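Local coordinates for protein Polyphosphate:AMP phosphotransferase (Meiothermus ruber H328, PDB 5O6M) that transfers phosphate from inorganic polyphosphate to nucleotides, converting AMP to ADP and ADP to ATP, at residues 19-24 against 226-231; 131-136 against 204-209; 170-175 against 198-203. The protein carries 1 engineered substitution. One frame throughout, in Å; residues are numbered along the deposited sequence.

Contact 1 (19-24 against 226-231); sequences PDDTSA and VIPANK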
loop_
_atom_site.group_PDB
_atom_site.type_symbol
_atom_site.label_atom_id
_atom_site.label_comp_id
_atom_site.label_asym_id
_atom_site.label_seq_id
_atom_site.Cartn_x
_atom_site.Cartn_y
_atom_site.Cartn_z
ATOM N N PRO D 19 14.794 -13.590 -34.745
ATOM C CA PRO D 19 15.445 -13.628 -33.424
ATOM C C PRO D 19 16.963 -13.568 -33.480
ATOM O O PRO D 19 17.588 -13.192 -32.480
ATOM C CB PRO D 19 14.964 -14.961 -32.834
ATOM C CG PRO D 19 13.682 -15.255 -33.553
ATOM C CD PRO D 19 13.880 -14.727 -34.946
ATOM N N ASP D 20 17.578 -13.920 -34.608
ATOM C CA ASP D 20 19.028 -13.902 -34.748
ATOM C C ASP D 20 19.552 -12.632 -35.401
ATOM O O ASP D 20 20.763 -12.516 -35.618
ATOM C CB ASP D 20 19.495 -15.127 -35.535
ATOM C CG ASP D 20 19.516 -16.382 -34.688
ATOM O OD1 ASP D 20 20.116 -16.342 -33.591
ATOM O OD2 ASP D 20 18.920 -17.398 -35.103
ATOM N N ASP D 21 18.676 -11.684 -35.723
ATOM C CA ASP D 21 19.112 -10.433 -36.325
ATOM C C ASP D 21 20.099 -9.703 -35.422
ATOM O O ASP D 21 19.843 -9.500 -34.231
ATOM C CB ASP D 21 17.899 -9.545 -36.603
ATOM C CG ASP D 21 18.283 -8.167 -37.106
ATOM O OD1 ASP D 21 19.344 -8.038 -37.755
ATOM O OD2 ASP D 21 17.522 -7.208 -36.844
ATOM N N THR D 22 21.237 -9.305 -36.002
ATOM C CA THR D 22 22.207 -8.445 -35.333
ATOM C C THR D 22 22.623 -7.286 -36.230
ATOM O O THR D 22 23.665 -6.666 -35.993
ATOM C CB THR D 22 23.444 -9.235 -34.900
ATOM O OG1 THR D 22 24.074 -9.805 -36.055
ATOM C CG2 THR D 22 23.054 -10.347 -33.939
ATOM N N SER D 23 21.816 -6.978 -37.247
ATOM C CA SER D 23 22.202 -6.044 -38.297
ATOM C C SER D 23 22.395 -4.618 -37.800
ATOM O O SER D 23 22.964 -3.803 -38.534
ATOM C CB SER D 23 21.154 -6.067 -39.412
ATOM O OG SER D 23 19.857 -5.820 -38.896
ATOM N N ALA D 24 21.944 -4.294 -36.587
ATOM C CA ALA D 24 22.073 -2.929 -36.089
ATOM C C ALA D 24 23.460 -2.630 -35.538
ATOM O O ALA D 24 23.809 -1.454 -35.385
ATOM C CB ALA D 24 21.022 -2.653 -35.011
ATOM N N VAL D 226 10.754 -4.669 -30.546
ATOM C CA VAL D 226 11.069 -6.087 -30.656
ATOM C C VAL D 226 12.585 -6.215 -30.652
ATOM O O VAL D 226 13.270 -5.610 -31.484
ATOM C CB VAL D 226 10.456 -6.705 -31.921
ATOM C CG1 VAL D 226 10.855 -8.168 -32.038
ATOM C CG2 VAL D 226 8.944 -6.562 -31.895
ATOM N N ILE D 227 13.109 -6.985 -29.705
ATOM C CA ILE D 227 14.541 -7.097 -29.462
ATOM C C ILE D 227 14.981 -8.495 -29.892
ATOM O O ILE D 227 14.588 -9.489 -29.261
ATOM C CB ILE D 227 14.891 -6.836 -27.990
ATOM C CG1 ILE D 227 14.348 -5.473 -27.538
ATOM C CG2 ILE D 227 16.402 -6.941 -27.773
ATOM C CD1 ILE D 227 14.923 -4.301 -28.313
ATOM N N PRO D 228 15.760 -8.631 -30.970
ATOM C CA PRO D 228 16.360 -9.936 -31.267
ATOM C C PRO D 228 17.171 -10.391 -30.067
ATOM O O PRO D 228 18.170 -9.757 -29.711
ATOM C CB PRO D 228 17.243 -9.659 -32.490
ATOM C CG PRO D 228 16.703 -8.389 -33.079
ATOM C CD PRO D 228 16.188 -7.589 -31.919
ATOM N N ALA D 229 16.742 -11.474 -29.422
ATOM C CA ALA D 229 17.269 -11.833 -28.113
ATOM C C ALA D 229 17.867 -13.231 -28.064
ATOM O O ALA D 229 18.150 -13.731 -26.970
ATOM C CB ALA D 229 16.171 -11.691 -27.051
ATOM N N ASN D 230 18.069 -13.884 -29.210
ATOM C CA ASN D 230 18.770 -15.163 -29.182
ATOM C C ASN D 230 20.223 -14.995 -28.754
ATOM O O ASN D 230 20.801 -15.918 -28.170
ATOM C CB ASN D 230 18.685 -15.846 -30.546
ATOM C CG ASN D 230 17.420 -16.672 -30.712
ATOM O OD1 ASN D 230 16.525 -16.643 -29.858
ATOM N ND2 ASN D 230 17.342 -17.413 -31.807
ATOM N N LYS D 231 20.830 -13.845 -29.040
ATOM C CA LYS D 231 22.200 -13.544 -28.625
ATOM C C LYS D 231 22.153 -12.530 -27.489
ATOM O O LYS D 231 21.740 -11.384 -27.689
ATOM C CB LYS D 231 23.061 -13.029 -29.778
ATOM C CG LYS D 231 23.145 -13.923 -31.004
ATOM C CD LYS D 231 23.949 -13.210 -32.089
ATOM C CE LYS D 231 23.922 -13.929 -33.429
ATOM N NZ LYS D 231 24.532 -13.090 -34.509
#

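Contact 2 (131-136 against 204-209); sequences VRVKNL and DRYQEA. With PO4 (phosphate ion), chain Z.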
loop_
_atom_site.group_PDB
_atom_site.type_symbol
_atom_site.label_atom_id
_atom_site.label_comp_id
_atom_site.label_asym_id
_atom_site.label_seq_id
_atom_site.Cartn_x
_atom_site.Cartn_y
_atom_site.Cartn_z
ATOM N N VAL D 131 -3.498 -14.835 -19.666
ATOM C CA VAL D 131 -4.939 -14.780 -19.434
ATOM C C VAL D 131 -5.693 -15.165 -20.701
ATOM O O VAL D 131 -6.722 -15.849 -20.648
ATOM C CB VAL D 131 -5.347 -13.383 -18.931
ATOM C CG1 VAL D 131 -6.859 -13.190 -19.053
ATOM C CG2 VAL D 131 -4.892 -13.180 -17.497
ATOM N N ARG D 132 -5.199 -14.724 -21.860
ATOM C CA ARG D 132 -5.821 -15.083 -23.130
ATOM C C ARG D 132 -5.499 -16.520 -23.532
ATOM O O ARG D 132 -6.396 -17.283 -23.907
ATOM C CB ARG D 132 -5.378 -14.105 -24.217
ATOM C CG ARG D 132 -5.350 -14.692 -25.622
ATOM C CD ARG D 132 -5.143 -13.598 -26.655
ATOM N NE ARG D 132 -4.765 -14.129 -27.962
ATOM C CZ ARG D 132 -4.951 -13.487 -29.112
ATOM N NH1 ARG D 132 -5.529 -12.293 -29.122
ATOM N NH2 ARG D 132 -4.567 -14.043 -30.253
ATOM N N VAL D 133 -4.224 -16.905 -23.456
ATOM C CA VAL D 133 -3.811 -18.219 -23.948
ATOM C C VAL D 133 -4.532 -19.328 -23.193
ATOM O O VAL D 133 -4.939 -20.336 -23.782
ATOM C CB VAL D 133 -2.282 -18.372 -23.852
ATOM C CG1 VAL D 133 -1.890 -19.835 -23.985
ATOM C CG2 VAL D 133 -1.600 -17.530 -24.920
ATOM N N LYS D 134 -4.694 -19.166 -21.883
ATOM C CA LYS D 134 -5.344 -20.164 -21.045
ATOM C C LYS D 134 -6.790 -19.811 -20.733
ATOM O O LYS D 134 -7.391 -20.426 -19.845
ATOM C CB LYS D 134 -4.554 -20.366 -19.751
ATOM C CG LYS D 134 -3.149 -20.886 -19.981
ATOM C CD LYS D 134 -2.419 -21.137 -18.671
ATOM C CE LYS D 134 -0.997 -21.625 -18.924
ATOM N NZ LYS D 134 -0.174 -21.643 -17.683
ATOM N N ASN D 135 -7.355 -18.824 -21.425
ATOM C CA ASN D 135 -8.748 -18.426 -21.235
ATOM C C ASN D 135 -9.083 -18.282 -19.751
ATOM O O ASN D 135 -10.045 -18.863 -19.244
ATOM C CB ASN D 135 -9.697 -19.416 -21.912
ATOM C CG ASN D 135 -9.422 -19.568 -23.394
ATOM O OD1 ASN D 135 -8.983 -20.626 -23.850
ATOM N ND2 ASN D 135 -9.673 -18.507 -24.154
ATOM N N LEU D 136 -8.281 -17.477 -19.049
ATOM C CA LEU D 136 -8.568 -17.210 -17.645
ATOM C C LEU D 136 -9.785 -16.311 -17.484
ATOM O O LEU D 136 -10.379 -16.279 -16.403
ATOM C CB LEU D 136 -7.347 -16.592 -16.967
ATOM C CG LEU D 136 -6.097 -17.475 -16.967
ATOM C CD1 LEU D 136 -4.964 -16.819 -16.189
ATOM C CD2 LEU D 136 -6.410 -18.856 -16.404
ATOM N N ASP D 204 2.904 -21.668 -29.790
ATOM C CA ASP D 204 2.307 -20.925 -30.899
ATOM C C ASP D 204 1.164 -20.031 -30.432
ATOM O O ASP D 204 1.023 -18.898 -30.908
ATOM C CB ASP D 204 1.838 -21.885 -31.991
ATOM C CG ASP D 204 2.991 -22.606 -32.663
ATOM O OD1 ASP D 204 3.983 -21.932 -33.014
ATOM O OD2 ASP D 204 2.908 -23.839 -32.841
ATOM N N ARG D 205 0.332 -20.517 -29.509
ATOM C CA ARG D 205 -0.737 -19.667 -29.002
ATOM C C ARG D 205 -0.182 -18.457 -28.258
ATOM O O ARG D 205 -0.768 -17.369 -28.323
ATOM C CB ARG D 205 -1.679 -20.471 -28.109
ATOM C CG ARG D 205 -2.578 -21.436 -28.871
ATOM C CD ARG D 205 -3.807 -21.800 -28.051
ATOM N NE ARG D 205 -3.909 -23.236 -27.804
ATOM C CZ ARG D 205 -4.704 -24.061 -28.480
ATOM N NH1 ARG D 205 -4.729 -25.353 -28.182
ATOM N NH2 ARG D 205 -5.478 -23.594 -29.451
ATOM N N TYR D 206 0.948 -18.618 -27.562
ATOM C CA TYR D 206 1.596 -17.472 -26.925
ATOM C C TYR D 206 2.147 -16.494 -27.956
ATOM O O TYR D 206 1.998 -15.276 -27.801
ATOM C CB TYR D 206 2.708 -17.937 -25.983
ATOM C CG TYR D 206 2.256 -18.188 -24.561
ATOM C CD1 TYR D 206 2.158 -19.474 -24.052
ATOM C CD2 TYR D 206 1.924 -17.129 -23.727
ATOM C CE1 TYR D 206 1.743 -19.698 -22.747
ATOM C CE2 TYR D 206 1.509 -17.340 -22.424
ATOM C CZ TYR D 206 1.420 -18.627 -21.940
ATOM O OH TYR D 206 1.005 -18.839 -20.643
ATOM N N GLN D 207 2.800 -17.000 -29.005
ATOM C CA GLN D 207 3.317 -16.112 -30.042
ATOM C C GLN D 207 2.197 -15.296 -30.677
ATOM O O GLN D 207 2.372 -14.109 -30.973
ATOM C CB GLN D 207 4.067 -16.915 -31.104
ATOM C CG GLN D 207 5.284 -17.651 -30.572
ATOM C CD GLN D 207 6.470 -16.734 -30.357
ATOM O OE1 GLN D 207 7.026 -16.186 -31.310
ATOM N NE2 GLN D 207 6.862 -16.557 -29.103
ATOM N N GLU D 208 1.042 -15.922 -30.905
ATOM C CA GLU D 208 -0.095 -15.196 -31.460
ATOM C C GLU D 208 -0.563 -14.100 -30.512
ATOM O O GLU D 208 -0.865 -12.981 -30.942
ATOM C CB GLU D 208 -1.230 -16.172 -31.769
ATOM C CG GLU D 208 -0.904 -17.146 -32.886
ATOM C CD GLU D 208 -1.884 -18.297 -32.974
ATOM O OE1 GLU D 208 -2.835 -18.336 -32.165
ATOM O OE2 GLU D 208 -1.699 -19.168 -33.850
ATOM N N ALA D 209 -0.633 -14.406 -29.214
ATOM C CA ALA D 209 -1.054 -13.401 -28.244
ATOM C C ALA D 209 -0.084 -12.226 -28.219
ATOM O O ALA D 209 -0.505 -11.066 -28.129
ATOM C CB ALA D 209 -1.182 -14.028 -26.856
HETATM P P PO4 Z . -5.916 -11.780 -33.186
HETATM O O1 PO4 Z . -4.466 -11.463 -33.472
HETATM O O2 PO4 Z . -6.059 -13.241 -32.829
HETATM O O3 PO4 Z . -6.736 -11.483 -34.418
HETATM O O4 PO4 Z . -6.411 -10.934 -32.035
#

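Contact 3 (170-175 against 198-203); sequences ISKDEQ and EDRRLW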
loop_
_atom_site.group_PDB
_atom_site.type_symbol
_atom_site.label_atom_id
_atom_site.label_comp_id
_atom_site.label_asym_id
_atom_site.label_seq_id
_atom_site.Cartn_x
_atom_site.Cartn_y
_atom_site.Cartn_z
ATOM N N ILE D 170 12.890 -14.519 -28.711
ATOM C CA ILE D 170 13.696 -15.709 -28.929
ATOM C C ILE D 170 12.895 -16.696 -29.771
ATOM O O ILE D 170 11.665 -16.628 -29.868
ATOM C CB ILE D 170 14.154 -16.370 -27.611
ATOM C CG1 ILE D 170 12.947 -16.859 -26.808
ATOM C CG2 ILE D 170 15.009 -15.407 -26.792
ATOM C CD1 ILE D 170 13.303 -17.835 -25.704
ATOM N N SER D 171 13.616 -17.625 -30.387
ATOM C CA SER D 171 13.020 -18.668 -31.205
ATOM C C SER D 171 12.584 -19.854 -30.348
ATOM O O SER D 171 12.991 -20.003 -29.192
ATOM C CB SER D 171 14.014 -19.133 -32.264
ATOM O OG SER D 171 15.137 -19.728 -31.640
ATOM N N LYS D 172 11.757 -20.719 -30.943
ATOM C CA LYS D 172 11.274 -21.888 -30.215
ATOM C C LYS D 172 12.418 -22.828 -29.864
ATOM O O LYS D 172 12.453 -23.394 -28.764
ATOM C CB LYS D 172 10.218 -22.627 -31.036
ATOM C CG LYS D 172 9.574 -23.778 -30.288
ATOM C CD LYS D 172 8.477 -24.448 -31.099
ATOM C CE LYS D 172 7.866 -25.609 -30.324
ATOM N NZ LYS D 172 6.618 -26.127 -30.959
ATOM N N ASP D 173 13.365 -23.009 -30.786
ATOM C CA ASP D 173 14.505 -23.878 -30.512
ATOM C C ASP D 173 15.456 -23.239 -29.507
ATOM O O ASP D 173 16.056 -23.939 -28.681
ATOM C CB ASP D 173 15.237 -24.211 -31.812
ATOM C CG ASP D 173 16.649 -24.717 -31.575
ATOM O OD1 ASP D 173 16.805 -25.834 -31.035
ATOM O OD2 ASP D 173 17.604 -23.995 -31.934
ATOM N N GLU D 174 15.611 -21.913 -29.561
ATOM C CA GLU D 174 16.453 -21.239 -28.578
ATOM C C GLU D 174 15.905 -21.414 -27.166
ATOM O O GLU D 174 16.669 -21.656 -26.223
ATOM C CB GLU D 174 16.600 -19.759 -28.918
ATOM C CG GLU D 174 17.397 -19.004 -27.870
ATOM C CD GLU D 174 18.837 -19.477 -27.783
ATOM O OE1 GLU D 174 19.352 -20.013 -28.785
ATOM O OE2 GLU D 174 19.447 -19.331 -26.702
ATOM N N GLN D 175 14.587 -21.295 -26.996
ATOM C CA GLN D 175 14.012 -21.509 -25.673
ATOM C C GLN D 175 14.324 -22.910 -25.167
ATOM O O GLN D 175 14.560 -23.110 -23.969
ATOM C CB GLN D 175 12.499 -21.290 -25.699
ATOM C CG GLN D 175 11.846 -21.544 -24.350
ATOM C CD GLN D 175 10.333 -21.514 -24.397
ATOM O OE1 GLN D 175 9.716 -22.097 -25.289
ATOM N NE2 GLN D 175 9.725 -20.827 -23.436
ATOM N N GLU D 198 4.308 -26.823 -19.831
ATOM C CA GLU D 198 2.957 -26.612 -20.344
ATOM C C GLU D 198 2.852 -25.313 -21.131
ATOM O O GLU D 198 2.100 -25.242 -22.111
ATOM C CB GLU D 198 1.947 -26.617 -19.199
ATOM C CG GLU D 198 1.788 -27.962 -18.515
ATOM C CD GLU D 198 0.787 -27.917 -17.376
ATOM O OE1 GLU D 198 0.320 -26.810 -17.035
ATOM O OE2 GLU D 198 0.469 -28.991 -16.821
ATOM N N ASP D 199 3.584 -24.275 -20.719
ATOM C CA ASP D 199 3.612 -23.046 -21.505
ATOM C C ASP D 199 4.401 -23.232 -22.795
ATOM O O ASP D 199 4.055 -22.639 -23.822
ATOM C CB ASP D 199 4.198 -21.900 -20.679
ATOM C CG ASP D 199 3.244 -21.405 -19.603
ATOM O OD1 ASP D 199 2.013 -21.532 -19.784
ATOM O OD2 ASP D 199 3.727 -20.890 -18.573
ATOM N N ARG D 200 5.454 -24.052 -22.763
ATOM C CA ARG D 200 6.215 -24.317 -23.979
ATOM C C ARG D 200 5.377 -25.087 -24.989
ATOM O O ARG D 200 5.436 -24.818 -26.193
ATOM C CB ARG D 200 7.485 -25.099 -23.657
ATOM C CG ARG D 200 8.113 -25.676 -24.901
ATOM C CD ARG D 200 9.541 -26.108 -24.701
ATOM N NE ARG D 200 10.042 -26.710 -25.930
ATOM C CZ ARG D 200 10.569 -26.015 -26.931
ATOM N NH1 ARG D 200 10.669 -24.697 -26.836
ATOM N NH2 ARG D 200 10.994 -26.634 -28.022
ATOM N N ARG D 201 4.604 -26.059 -24.509
ATOM C CA ARG D 201 3.709 -26.809 -25.381
ATOM C C ARG D 201 2.715 -25.894 -26.089
ATOM O O ARG D 201 2.233 -26.228 -27.178
ATOM C CB ARG D 201 3.009 -27.884 -24.551
ATOM C CG ARG D 201 1.942 -28.682 -25.253
ATOM C CD ARG D 201 1.255 -29.576 -24.238
ATOM N NE ARG D 201 0.494 -28.797 -23.264
ATOM C CZ ARG D 201 -0.704 -28.268 -23.490
ATOM N NH1 ARG D 201 -1.299 -28.437 -24.662
ATOM N NH2 ARG D 201 -1.308 -27.571 -22.536
ATOM N N LEU D 202 2.399 -24.742 -25.491
ATOM C CA LEU D 202 1.520 -23.735 -26.075
ATOM C C LEU D 202 2.282 -22.636 -26.820
ATOM O O LEU D 202 1.750 -21.534 -26.986
ATOM C CB LEU D 202 0.644 -23.104 -24.989
ATOM C CG LEU D 202 -0.408 -23.964 -24.294
ATOM C CD1 LEU D 202 -0.826 -23.321 -22.985
ATOM C CD2 LEU D 202 -1.618 -24.154 -25.195
ATOM N N TRP D 203 3.514 -22.908 -27.256
ATOM C CA TRP D 203 4.362 -21.865 -27.834
ATOM C C TRP D 203 3.624 -21.021 -28.870
ATOM O O TRP D 203 3.692 -19.786 -28.845
ATOM C CB TRP D 203 5.604 -22.498 -28.464
ATOM C CG TRP D 203 6.450 -21.528 -29.234
ATOM C CD1 TRP D 203 6.276 -21.143 -30.531
ATOM C CD2 TRP D 203 7.630 -20.855 -28.771
ATOM N NE1 TRP D 203 7.254 -20.251 -30.896
ATOM C CE2 TRP D 203 8.101 -20.060 -29.837
ATOM C CE3 TRP D 203 8.326 -20.838 -27.559
ATOM C CZ2 TRP D 203 9.236 -19.259 -29.726
ATOM C CZ3 TRP D 203 9.454 -20.043 -27.453
ATOM C CH2 TRP D 203 9.897 -19.264 -28.529
#

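Contact 1 (19-24 against 226-231)
P19 lies over the end of strand 224-228, its CA and that of P228 being the nearest pair of alpha carbons at 4.4 Å. Its carbonyl oxygen accepts from N230 N, but the 3.4 Å separation makes this bond weak in spite of a nearly straight N-H...O angle of 158°. P19 CB also rests 3.6 Å from N230 ND2. D20 comes next. Its CG is anti to the carbonyl carbon (chi1 -78°), which brings OD1 close enough to N230 ND2 for a second weak bond, at 3.5 Å. The carboxylate and amide planes are 68° apart, so the two groups meet at a steep tilt and not flat on each other. The stronger partner of the N230 amide is S171, whose N donates to N230 OD1.

The strand reached here, 224-228, is at the edge of the parallel sheet within this chain, part of a P-loop NTPase-type fold, and the loop before helix 29-53 crosses the place where that strand gives way to helix 232-249.

D21 continues the cover: its O sits 3.1 Å from P228 CB, while its own CB runs alongside the ring, 3.9 Å from P228 CG. Its carboxylate turns back on its own segment, OD1 accepting from S23 N at 2.7 Å, an Asx turn, and also from S23 OG; OD2 is bonded to Y4 OH. A leucine here would probably leave S23 N and Y4 OH without their acceptor and let the turn open. T22 finishes the contact by crossing the extended K231 chain at about a right angle, its CG2 methyl 3.2 Å from K231 NZ.

Contact 2 (131-136 against 204-209)
V133 packs against R205, Y206 and A209 where the short helix 130-133 ends beside helix 203-217, the helix that leads to the last strand of the P-loop NTPase-type core. The first helix closes in a Schellman motif: L136 N bonds to V131 O and N135 N to R132 O, with N135 at positive phi. V131 and L136 of this turn also touch ATP.

The tight half is apolar and centres on the valine. V133 CG2 stands 3.9 Å from the centroid of the Y206 ring, only 18° off the ring normal, a CH-pi contact over the face. V133 CG2 also reaches R205 O at 3.5 Å and A209 CB at 4.0 Å, so one branch fills the angle between ring and helix backbone. V133 CG1, placed anti to the backbone N by a chi1 of 164°, approaches Y206 CE1 at 3.8 Å. The ring is fixed at its far end as well, since Y206 OH bonds to D199, which also forms a salt bridge with K134 NZ.

The looser half is polar and partly open to solvent. R132 reaches across helix 203-217 at A209, with A209 CA over one face of its guanidinium, while the carboxylate of E208, of opposite charge, stays 5.0 Å from R132 NH2 at its OE1. At its edge, near the guanidinium plane, the group meets a phosphate ion, probably from the crystallisation liquor: NH1 gives a weak bond to O4, and R132 NH2 donates to phosphate O2 at 3.1 Å, bent to 146°.

Contact 3 (170-175 against 198-203)
K172 and W203 bring the two backbones together, their CA atoms 7.3 Å apart. Each belongs to the first turn of a helix. S171 is the N-cap of helix 172-183, its OG accepting from E174 N, whereas L202 is the N-cap of helix 203-217, directly after helix 195-201. At that junction W203 N still bonds to R200 O, and the indole is turned toward the opposing helix start.

The ring lies against the backbone of that start. K172 CA is 3.5 Å from the centroid of its six-membered ring and 18° off the normal, a CH-pi contact, and K172 CB lies over the middle of the indole, nearest CE2. With CG anti to the backbone N and the chain extended beyond it, K172 slides past the indole in the opposite direction and carries CE over one face of the R200 guanidinium. Around the indole edge lie two oxygens near its plane: I170 O is 3.4 Å from W203 CH2, and Q175 OE1 is close to W203 CE3.

Both segments belong to the helical excursion between strands 161-169 and 224-228, a position that in P-loop kinases commonly holds the lid; the same role is probable here.

R200 crosses K172 at about a right angle, as an extended chain. Its NH1 is shared between two acceptors near the guanidinium plane: K172 O at 2.9 Å with a fairly straight N-H...O angle of 159°, and Q175 OE1 at 3.2 Å with a more bent 140°. The buried Q175 amide is held at its other end by D66 O, to which NE2 donates. R200 NH2 bonds to E267 O of the second subunit.

Overall arrangement
The contacts are nested along the chain: contact 3 lies inside the loop closed by contact 2, and contact 2 inside that closed by contact 1. Contacts 2 and 3 are 13 Å apart between centres and both draw on helix 203-217, which contact 3 enters at W203 straight after helix 195-201; D199 joins them through Y206 and K134. Contacts 1 and 3, centres 17 Å apart, meet through N230 and S171, next to the ends of neighbouring strands 161-169 and 224-228. Contacts 1 and 2 do not touch, their nearest atoms being about 7 Å apart. Contact 3 thus bridges the edge of the sheet and the helices flanking the ATP pocket, to which contact 2 contributes V131 and L136.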